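Local coordinates for transcription antitermination protein NusB (Thermotoga maritima, PDB 1TZW) that probably acts in transcription antitermination, binding the boxA sequence of ribosomal RNA operons, and is required for transcription of ribosomal RNA genes, at residues A11-L16 with R82-L87; R67-W72 with N124-R129; H19-D24 with L77-R82. All blocks are in the same frame, centred on the assembly; numbering follows the deposited sequence. Where two conformers were deposited one is given.

Interaction 1 (A11-L16 with R82-L87); sequences AVFKAL and RNVLRL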
loop_
_atom_site.group_PDB
_atom_site.type_symbol
_atom_site.label_atom_id
_atom_site.label_comp_id
_atom_site.label_asym_id
_atom_site.label_seq_id
_atom_site.Cartn_x
_atom_site.Cartn_y
_atom_site.Cartn_z
ATOM N N ALA A 11 -4.348 -7.797 -4.082
ATOM C CA ALA A 11 -5.772 -7.776 -3.726
ATOM C C ALA A 11 -6.005 -6.555 -2.843
ATOM O O ALA A 11 -7.030 -5.881 -2.952
ATOM C CB ALA A 11 -6.153 -9.033 -2.979
ATOM N N VAL A 12 -5.052 -6.272 -1.963
ATOM C CA VAL A 12 -5.178 -5.106 -1.093
ATOM C C VAL A 12 -5.212 -3.847 -1.957
ATOM O O VAL A 12 -6.038 -2.960 -1.748
ATOM C CB VAL A 12 -3.991 -5.007 -0.103
ATOM C CG1 VAL A 12 -4.067 -3.694 0.681
ATOM C CG2 VAL A 12 -4.024 -6.184 0.866
ATOM N N PHE A 13 -4.322 -3.778 -2.943
ATOM C CA PHE A 13 -4.298 -2.610 -3.808
ATOM C C PHE A 13 -5.614 -2.450 -4.568
ATOM O O PHE A 13 -6.139 -1.338 -4.680
ATOM C CB PHE A 13 -3.145 -2.691 -4.811
ATOM C CG PHE A 13 -3.139 -1.565 -5.792
ATOM C CD1 PHE A 13 -2.772 -0.286 -5.391
ATOM C CD2 PHE A 13 -3.555 -1.763 -7.109
ATOM C CE1 PHE A 13 -2.821 0.780 -6.286
ATOM C CE2 PHE A 13 -3.609 -0.701 -8.013
ATOM C CZ PHE A 13 -3.243 0.570 -7.602
ATOM N N LYS A 14 -6.142 -3.552 -5.092
ATOM C CA LYS A 14 -7.397 -3.499 -5.833
ATOM C C LYS A 14 -8.527 -2.967 -4.960
ATOM O O LYS A 14 -9.366 -2.198 -5.422
ATOM C CB LYS A 14 -7.760 -4.891 -6.358
ATOM C CG LYS A 14 -6.783 -5.413 -7.385
ATOM C CD LYS A 14 -7.100 -6.846 -7.763
ATOM C CE LYS A 14 -6.058 -7.392 -8.724
ATOM N NZ LYS A 14 -6.213 -8.856 -8.913
ATOM N N ALA A 15 -8.550 -3.366 -3.691
ATOM C CA ALA A 15 -9.602 -2.883 -2.810
ATOM C C ALA A 15 -9.460 -1.370 -2.609
ATOM O O ALA A 15 -10.454 -0.637 -2.647
ATOM C CB ALA A 15 -9.558 -3.630 -1.466
ATOM N N LEU A 16 -8.227 -0.906 -2.401
ATOM C CA LEU A 16 -7.956 0.524 -2.222
ATOM C C LEU A 16 -8.404 1.305 -3.461
ATOM O O LEU A 16 -9.043 2.361 -3.365
ATOM C CB LEU A 16 -6.448 0.751 -2.022
ATOM C CG LEU A 16 -5.807 1.095 -0.666
ATOM C CD1 LEU A 16 -6.726 0.841 0.503
ATOM C CD2 LEU A 16 -4.516 0.310 -0.547
ATOM N N ARG A 82 -1.642 7.590 -5.267
ATOM C CA ARG A 82 -2.052 7.770 -3.885
ATOM C C ARG A 82 -2.163 6.446 -3.146
ATOM O O ARG A 82 -1.689 6.319 -2.014
ATOM C CB ARG A 82 -3.398 8.493 -3.828
ATOM C CG ARG A 82 -3.993 8.563 -2.429
ATOM C CD ARG A 82 -5.155 9.567 -2.344
ATOM N NE ARG A 82 -6.202 9.284 -3.330
ATOM C CZ ARG A 82 -6.382 9.975 -4.454
ATOM N NH1 ARG A 82 -5.595 11.010 -4.750
ATOM N NH2 ARG A 82 -7.334 9.609 -5.309
ATOM N N ASN A 83 -2.767 5.448 -3.786
ATOM C CA ASN A 83 -2.941 4.187 -3.089
ATOM C C ASN A 83 -1.733 3.292 -3.021
ATOM O O ASN A 83 -1.614 2.498 -2.091
ATOM C CB ASN A 83 -4.190 3.499 -3.609
ATOM C CG ASN A 83 -5.428 4.289 -3.234
ATOM O OD1 ASN A 83 -6.028 4.989 -4.069
ATOM N ND2 ASN A 83 -5.783 4.232 -1.960
ATOM N N VAL A 84 -0.823 3.406 -3.987
ATOM C CA VAL A 84 0.420 2.643 -3.884
ATOM C C VAL A 84 1.188 3.239 -2.701
ATOM O O VAL A 84 1.786 2.504 -1.911
ATOM C CB VAL A 84 1.285 2.771 -5.148
ATOM C CG1 VAL A 84 2.692 2.225 -4.874
ATOM C CG2 VAL A 84 0.630 2.006 -6.280
ATOM N N LEU A 85 1.170 4.567 -2.566
ATOM C CA LEU A 85 1.863 5.194 -1.442
ATOM C C LEU A 85 1.249 4.774 -0.101
ATOM O O LEU A 85 1.970 4.490 0.862
ATOM C CB LEU A 85 1.847 6.721 -1.574
ATOM C CG LEU A 85 2.744 7.266 -2.690
ATOM C CD1 LEU A 85 2.626 8.780 -2.692
ATOM C CD2 LEU A 85 4.210 6.832 -2.473
ATOM N N ARG A 86 -0.082 4.727 -0.034
ATOM C CA ARG A 86 -0.755 4.329 1.200
ATOM C C ARG A 86 -0.403 2.901 1.566
ATOM O O ARG A 86 -0.073 2.604 2.709
ATOM C CB ARG A 86 -2.280 4.426 1.039
ATOM C CG ARG A 86 -2.830 5.828 1.083
ATOM C CD ARG A 86 -4.283 5.801 0.686
ATOM N NE ARG A 86 -4.963 7.041 1.019
ATOM C CZ ARG A 86 -6.141 7.404 0.530
ATOM N NH1 ARG A 86 -6.693 8.548 0.920
ATOM N NH2 ARG A 86 -6.748 6.642 -0.375
ATOM N N LEU A 87 -0.472 2.011 0.584
ATOM C CA LEU A 87 -0.173 0.606 0.816
ATOM C C LEU A 87 1.275 0.401 1.266
ATOM O O LEU A 87 1.538 -0.290 2.258
ATOM C CB LEU A 87 -0.447 -0.194 -0.464
ATOM C CG LEU A 87 -0.312 -1.721 -0.436
ATOM C CD1 LEU A 87 1.140 -2.137 -0.294
ATOM C CD2 LEU A 87 -1.146 -2.278 0.699
#
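Phe13 turns its ring toward Val84 because CG stands trans to the backbone N (chi1 176°), a setting that carries the ring out beyond a CB that does not itself face the partner helix. Val84 answers with CG2, the methyl placed opposite the carbonyl carbon by chi1 of 167°. Phe13 CE1 and Val84 CG2 meet at 3.7 Å. The same ring corner, Phe13 CE1, lies 4.1 Å from Asn83 CB.

These groups belong to helices 5-19 and 79-94 of the all-helical NusB fold. Over the short segments their axes approach to 9.7 Å at 132°, a crossing inclined well away from antiparallel. The backbones come nearest at Leu16 and Asn83, with 6.3 Å between the two CA atoms. Here the aliphatic stems meet, Leu16 CB lying 3.9 Å from Asn83 CB. Leu16 also touches Leu87 through one methyl: Leu16 CD2 is 4.1 Å from Leu87 CB, and the two leucine side chains are roughly perpendicular. Val12, one turn before Leu16, also directs its CB toward the partner helix; its exact methyl fit against Leu87 is doubtful, because Leu87 was modelled in two conformers. Val12 and Leu87 also touch Tyr50 of helix 41-56, while Phe13 and Val84 share Ile110 of helix 100-114, so other helices flank the joint.

All six touching residues are buried, and no hydrogen bond runs between the segments, which together hide 311 Å². Cohesion across the joint is therefore mainly apolar. Charge lies at its border: Arg86, whose guanidinium has Arg82 CD 3.6 Å above one face, forms salt bridges to Asp62 and Glu20, consistent with a hydrophobic interface bordered by paired charges.

Interaction 2 (R67-W72 with N124-R129); sequences RYLEKW and NGILDR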
loop_
_atom_site.group_PDB
_atom_site.type_symbol
_atom_site.label_atom_id
_atom_site.label_comp_id
_atom_site.label_asym_id
_atom_site.label_seq_id
_atom_site.Cartn_x
_atom_site.Cartn_y
_atom_site.Cartn_z
ATOM N N ARG A 67 3.481 15.207 4.123
ATOM C CA ARG A 67 4.640 16.049 4.440
ATOM C C ARG A 67 5.734 15.995 3.380
ATOM O O ARG A 67 6.605 16.868 3.333
ATOM C CB ARG A 67 5.218 15.670 5.804
ATOM C CG ARG A 67 4.289 15.967 6.983
ATOM C CD ARG A 67 4.926 15.622 8.330
ATOM N NE ARG A 67 6.088 16.458 8.639
ATOM C CZ ARG A 67 7.346 16.030 8.631
ATOM N NH1 ARG A 67 7.625 14.769 8.328
ATOM N NH2 ARG A 67 8.328 16.865 8.935
ATOM N N TYR A 68 5.671 14.995 2.507
ATOM C CA TYR A 68 6.672 14.832 1.460
ATOM C C TYR A 68 6.203 15.247 0.076
ATOM O O TYR A 68 6.912 15.008 -0.914
ATOM C CB TYR A 68 7.119 13.372 1.399
ATOM C CG TYR A 68 7.660 12.889 2.705
ATOM C CD1 TYR A 68 6.839 12.245 3.637
ATOM C CD2 TYR A 68 8.984 13.136 3.049
ATOM C CE1 TYR A 68 7.330 11.861 4.882
ATOM C CE2 TYR A 68 9.484 12.760 4.289
ATOM C CZ TYR A 68 8.652 12.124 5.199
ATOM O OH TYR A 68 9.155 11.780 6.424
ATOM N N LEU A 69 5.027 15.873 -0.001
ATOM C CA LEU A 69 4.464 16.248 -1.297
ATOM C C LEU A 69 4.421 17.731 -1.660
ATOM O O LEU A 69 3.648 18.124 -2.534
ATOM C CB LEU A 69 3.046 15.690 -1.406
ATOM C CG LEU A 69 2.896 14.187 -1.191
ATOM C CD1 LEU A 69 1.407 13.840 -1.224
ATOM C CD2 LEU A 69 3.636 13.429 -2.269
ATOM N N GLU A 70 5.252 18.546 -1.024
ATOM C CA GLU A 70 5.273 19.990 -1.294
ATOM C C GLU A 70 3.843 20.529 -1.392
ATOM O O GLU A 70 3.084 20.398 -0.438
ATOM C CB GLU A 70 6.070 20.292 -2.570
ATOM C CG GLU A 70 7.480 19.682 -2.593
ATOM C CD GLU A 70 8.456 20.286 -1.582
ATOM O OE1 GLU A 70 9.487 19.636 -1.317
ATOM O OE2 GLU A 70 8.220 21.394 -1.059
ATOM N N LYS A 71 3.477 21.118 -2.531
ATOM C CA LYS A 71 2.134 21.667 -2.694
ATOM C C LYS A 71 1.183 20.810 -3.525
ATOM O O LYS A 71 -0.010 21.106 -3.608
ATOM C CB LYS A 71 2.206 23.080 -3.283
ATOM C CG LYS A 71 2.888 24.089 -2.368
ATOM C CD LYS A 71 2.321 24.023 -0.958
ATOM C CE LYS A 71 3.047 24.972 -0.020
ATOM N NZ LYS A 71 2.724 24.681 1.406
ATOM N N TRP A 72 1.706 19.761 -4.148
ATOM C CA TRP A 72 0.873 18.865 -4.943
ATOM C C TRP A 72 0.316 17.817 -3.972
ATOM O O TRP A 72 0.759 16.670 -3.957
ATOM C CB TRP A 72 1.704 18.203 -6.049
ATOM C CG TRP A 72 0.868 17.514 -7.085
ATOM C CD1 TRP A 72 0.110 16.402 -6.906
ATOM C CD2 TRP A 72 0.673 17.914 -8.447
ATOM N NE1 TRP A 72 -0.549 16.076 -8.065
ATOM C CE2 TRP A 72 -0.219 16.989 -9.031
ATOM C CE3 TRP A 72 1.169 18.961 -9.233
ATOM C CZ2 TRP A 72 -0.632 17.082 -10.362
ATOM C CZ3 TRP A 72 0.759 19.052 -10.557
ATOM C CH2 TRP A 72 -0.132 18.115 -11.109
ATOM N N ASN A 124 8.993 5.776 -6.084
ATOM C CA ASN A 124 10.285 5.338 -5.555
ATOM C C ASN A 124 10.896 6.486 -4.742
ATOM O O ASN A 124 11.409 6.287 -3.638
ATOM C CB ASN A 124 11.229 4.966 -6.698
ATOM C CG ASN A 124 12.432 4.154 -6.233
ATOM O OD1 ASN A 124 12.774 4.129 -5.051
ATOM N ND2 ASN A 124 13.092 3.494 -7.179
ATOM N N GLY A 125 10.817 7.696 -5.292
ATOM C CA GLY A 125 11.372 8.845 -4.600
ATOM C C GLY A 125 10.708 9.128 -3.268
ATOM O O GLY A 125 11.378 9.316 -2.258
ATOM N N ILE A 126 9.383 9.154 -3.257
ATOM C CA ILE A 126 8.651 9.434 -2.031
ATOM C C ILE A 126 8.868 8.332 -0.987
ATOM O O ILE A 126 9.133 8.621 0.176
ATOM C CB ILE A 126 7.140 9.588 -2.317
ATOM C CG1 ILE A 126 6.895 10.760 -3.276
ATOM C CG2 ILE A 126 6.385 9.820 -1.022
ATOM C CD1 ILE A 126 7.428 12.097 -2.753
ATOM N N LEU A 127 8.769 7.073 -1.396
ATOM C CA LEU A 127 8.962 5.983 -0.445
ATOM C C LEU A 127 10.389 5.929 0.109
ATOM O O LEU A 127 10.593 5.575 1.266
ATOM C CB LEU A 127 8.578 4.636 -1.081
ATOM C CG LEU A 127 7.081 4.536 -1.419
ATOM C CD1 LEU A 127 6.810 3.231 -2.153
ATOM C CD2 LEU A 127 6.241 4.618 -0.154
ATOM N N ASP A 128 11.382 6.273 -0.703
ATOM C CA ASP A 128 12.763 6.283 -0.209
ATOM C C ASP A 128 12.809 7.240 0.981
ATOM O O ASP A 128 13.398 6.943 2.018
ATOM C CB ASP A 128 13.729 6.816 -1.270
ATOM C CG ASP A 128 14.202 5.752 -2.243
ATOM O OD1 ASP A 128 14.817 6.142 -3.260
ATOM O OD2 ASP A 128 13.984 4.543 -2.007
ATOM N N ARG A 129 12.187 8.403 0.813
ATOM C CA ARG A 129 12.168 9.420 1.857
ATOM C C ARG A 129 11.369 9.007 3.097
ATOM O O ARG A 129 11.816 9.190 4.238
ATOM C CB ARG A 129 11.678 10.737 1.244
ATOM C CG ARG A 129 12.687 11.235 0.195
ATOM C CD ARG A 129 12.087 12.168 -0.840
ATOM N NE ARG A 129 11.735 13.457 -0.264
ATOM C CZ ARG A 129 11.175 14.446 -0.946
ATOM N NH1 ARG A 129 10.891 15.585 -0.340
ATOM N NH2 ARG A 129 10.897 14.293 -2.233
#
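Tyr68 OH hydrogen-bonds to Glu133 of helix 119-134, while the ring that carries it meets Arg129 of the same helix. The contact lays the loop after helix 58-66, which includes a type II' beta turn from Leu69 to Trp72, against that helix of the all-helical fold. Glu70, second in the turn, has the positive phi (43°) this turn type needs.

Chi1 of -57° sets Tyr68 CG opposite the carbonyl carbon and lays the ring alongside Arg129, with Tyr68 CD2 4.0 Å from Arg129 CB. The two side chains run past each other in opposite senses, and their ring and guanidinium planes are 89° apart, which excludes a parallel stack. Tyr68 O lies over a face of the Arg129 guanidinium, 4.1 Å from Arg129 NH1, and is a van der Waals neighbour of Ile126 CD1 at 3.5 Å; no hydrogen bond crosses between the segments.

The rest of the contact is largely apolar. Leu69 points its CB away from the helix, yet its CD2 returns to within 4.0 Å of Ile126 CD1, the two side chains crossing nearly at right angles. At the solvent-exposed end, Glu70 OE1 sits at the guanidinium edge, 4.4 Å from Arg129 NH1, too long for a salt bridge.

Interaction 3 (H19-D24 with L77-R82); sequences HEFRRD and LSVVDR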
loop_
_atom_site.group_PDB
_atom_site.type_symbol
_atom_site.label_atom_id
_atom_site.label_comp_id
_atom_site.label_asym_id
_atom_site.label_seq_id
_atom_site.Cartn_x
_atom_site.Cartn_y
_atom_site.Cartn_z
ATOM N N HIS A 19 -12.253 1.347 -3.924
ATOM C CA HIS A 19 -12.890 2.175 -2.922
ATOM C C HIS A 19 -12.946 3.652 -3.306
ATOM O O HIS A 19 -13.837 4.378 -2.851
ATOM C CB HIS A 19 -12.158 2.022 -1.582
ATOM C CG HIS A 19 -12.814 2.740 -0.445
ATOM N ND1 HIS A 19 -14.054 2.391 0.048
ATOM C CD2 HIS A 19 -12.397 3.789 0.301
ATOM C CE1 HIS A 19 -14.367 3.191 1.051
ATOM N NE2 HIS A 19 -13.379 4.049 1.225
ATOM N N GLU A 20 -11.996 4.100 -4.129
ATOM C CA GLU A 20 -11.949 5.507 -4.541
ATOM C C GLU A 20 -13.183 5.914 -5.356
ATOM O O GLU A 20 -13.488 7.100 -5.492
ATOM C CB GLU A 20 -10.679 5.781 -5.359
ATOM C CG GLU A 20 -9.364 5.670 -4.564
ATOM C CD GLU A 20 -8.947 6.975 -3.905
ATOM O OE1 GLU A 20 -7.955 6.957 -3.152
ATOM O OE2 GLU A 20 -9.601 8.015 -4.142
ATOM N N PHE A 21 -13.890 4.927 -5.894
ATOM C CA PHE A 21 -15.080 5.205 -6.692
ATOM C C PHE A 21 -16.337 4.798 -5.951
ATOM O O PHE A 21 -17.443 4.939 -6.469
ATOM C CB PHE A 21 -15.017 4.459 -8.021
ATOM C CG PHE A 21 -13.767 4.715 -8.788
ATOM C CD1 PHE A 21 -12.653 3.899 -8.618
ATOM C CD2 PHE A 21 -13.676 5.808 -9.646
ATOM C CE1 PHE A 21 -11.467 4.167 -9.288
ATOM C CE2 PHE A 21 -12.496 6.083 -10.318
ATOM C CZ PHE A 21 -11.388 5.265 -10.141
ATOM N N ARG A 22 -16.150 4.297 -4.737
ATOM C CA ARG A 22 -17.245 3.831 -3.893
ATOM C C ARG A 22 -16.953 4.288 -2.466
ATOM O O ARG A 22 -17.009 3.502 -1.520
ATOM C CB ARG A 22 -17.307 2.299 -3.955
ATOM C CG ARG A 22 -17.461 1.744 -5.374
ATOM C CD ARG A 22 -17.186 0.248 -5.444
ATOM N NE ARG A 22 -18.082 -0.519 -4.582
ATOM C CZ ARG A 22 -17.984 -1.831 -4.377
ATOM N NH1 ARG A 22 -18.847 -2.443 -3.581
ATOM N NH2 ARG A 22 -17.018 -2.530 -4.954
ATOM N N ARG A 23 -16.663 5.574 -2.312
ATOM C CA ARG A 23 -16.296 6.126 -1.018
ATOM C C ARG A 23 -17.301 6.003 0.117
ATOM O O ARG A 23 -16.927 6.113 1.282
ATOM C CB ARG A 23 -15.875 7.585 -1.199
ATOM C CG ARG A 23 -14.537 7.715 -1.907
ATOM C CD ARG A 23 -14.297 9.113 -2.442
ATOM N NE ARG A 23 -12.930 9.268 -2.932
ATOM C CZ ARG A 23 -12.513 10.286 -3.676
ATOM N NH1 ARG A 23 -11.248 10.345 -4.069
ATOM N NH2 ARG A 23 -13.364 11.239 -4.044
ATOM N N ASP A 24 -18.564 5.763 -0.214
ATOM C CA ASP A 24 -19.592 5.629 0.809
ATOM C C ASP A 24 -19.637 4.198 1.335
ATOM O O ASP A 24 -20.347 3.895 2.293
ATOM C CB ASP A 24 -20.961 6.038 0.246
ATOM C CG ASP A 24 -21.290 5.347 -1.068
ATOM O OD1 ASP A 24 -22.413 5.552 -1.582
ATOM O OD2 ASP A 24 -20.434 4.604 -1.594
ATOM N N LEU A 77 -3.188 13.681 -6.272
ATOM C CA LEU A 77 -2.476 12.587 -6.933
ATOM C C LEU A 77 -3.483 11.712 -7.643
ATOM O O LEU A 77 -4.677 11.785 -7.367
ATOM C CB LEU A 77 -1.738 11.712 -5.910
ATOM C CG LEU A 77 -0.570 12.319 -5.143
ATOM C CD1 LEU A 77 -0.074 11.300 -4.118
ATOM C CD2 LEU A 77 0.542 12.702 -6.112
ATOM N N SER A 78 -2.993 10.883 -8.556
ATOM C CA SER A 78 -3.856 9.954 -9.263
ATOM C C SER A 78 -4.266 8.878 -8.257
ATOM O O SER A 78 -3.629 8.718 -7.204
ATOM C CB SER A 78 -3.111 9.305 -10.438
ATOM O OG SER A 78 -2.042 8.482 -9.990
ATOM N N VAL A 79 -5.337 8.156 -8.570
ATOM C CA VAL A 79 -5.809 7.090 -7.698
ATOM C C VAL A 79 -4.703 6.062 -7.484
ATOM O O VAL A 79 -4.478 5.605 -6.362
ATOM C CB VAL A 79 -7.046 6.388 -8.307
ATOM C CG1 VAL A 79 -7.389 5.128 -7.522
ATOM C CG2 VAL A 79 -8.217 7.333 -8.289
ATOM N N VAL A 80 -4.000 5.705 -8.549
ATOM C CA VAL A 80 -2.934 4.717 -8.431
ATOM C C VAL A 80 -1.766 5.189 -7.562
ATOM O O VAL A 80 -1.316 4.474 -6.667
ATOM C CB VAL A 80 -2.394 4.323 -9.822
ATOM C CG1 VAL A 80 -1.178 3.430 -9.680
ATOM C CG2 VAL A 80 -3.495 3.608 -10.607
ATOM N N ASP A 81 -1.278 6.397 -7.809
ATOM C CA ASP A 81 -0.143 6.881 -7.035
ATOM C C ASP A 81 -0.481 7.015 -5.557
ATOM O O ASP A 81 0.287 6.589 -4.692
ATOM C CB ASP A 81 0.342 8.220 -7.587
ATOM C CG ASP A 81 0.942 8.093 -8.980
ATOM O OD1 ASP A 81 1.238 6.960 -9.410
ATOM O OD2 ASP A 81 1.129 9.131 -9.643
ATOM N N ARG A 82 -1.642 7.590 -5.267
ATOM C CA ARG A 82 -2.052 7.770 -3.885
ATOM C C ARG A 82 -2.163 6.446 -3.146
ATOM O O ARG A 82 -1.689 6.319 -2.014
ATOM C CB ARG A 82 -3.398 8.493 -3.828
ATOM C CG ARG A 82 -3.993 8.563 -2.429
ATOM C CD ARG A 82 -5.155 9.567 -2.344
ATOM N NE ARG A 82 -6.202 9.284 -3.330
ATOM C CZ ARG A 82 -6.382 9.975 -4.454
ATOM N NH1 ARG A 82 -5.595 11.010 -4.750
ATOM N NH2 ARG A 82 -7.334 9.609 -5.309
#
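A salt-bridge network of Glu20, Arg23 and Arg82 joins the type I beta turn His19-Arg22, at the end of helix 5-19, and the Arg23 that follows it, to the start of helix 79-94. Ser78 is the N-cap of that second helix, its OG accepting from Asp81 N at 3.1 Å.

Arg82 grips the carboxylate side-on with two nitrogens. Arg82 NE reaches Glu20 OE1 on its syn side at 2.9 Å, almost straight (169°); the bond lies in the guanidinium plane, but NE sits clearly out of the carboxylate plane. Arg82 NH2 bonds Glu20 OE2 at 3.0 Å from above the carboxylate plane, as expected with the two planes 51° apart. Glu20 OE2 takes a second bond from Arg23 NH1 (2.9 Å), while OE1 also pairs with Arg86. Arg82 NH1 donates to Leu77 O at 2.9 Å and also to Leu74 O, which together help fix the guanidinium.

Chi1 of Glu20 places its CG beside Val79, 3.6 Å from Val79 CG1, and the bend at chi2 (-89°) turns the carboxylate to Arg82. Phe21 CZ adds a looser touch to Val79 CG2 at 4.2 Å.

Replacing Glu20 with an alanine would probably leave Arg23, Arg82 and Arg86 without their common counter-charge and set Arg23 free to turn. One largely buried carboxylate serving three arginines is likely to remain ionised, the surrounding positive charge favouring the carboxylate form.

Along the chain the segments come in the order 11-16, 19-24, 67-72, 77-82, 82-87 and 124-129, so interaction 3 nests inside the loop closed by interaction 1, while interaction 2 crosses both. Interactions 1 and 3 have centres about 9 Å apart and share Arg82; both join helix 5-19 or the turn after it to helix 79-94. The centre of interaction 2 lies about 17 Å and 18 Å from the centres of interactions 1 and 3. Leu85 CD2 links it to interaction 1, 3.8 Å from Leu127 CD2, and Leu77 of interaction 3 meets Leu69 and Trp72 of interaction 2. Helix 79-94 thus connects N-terminal and C-terminal helices in one compact body.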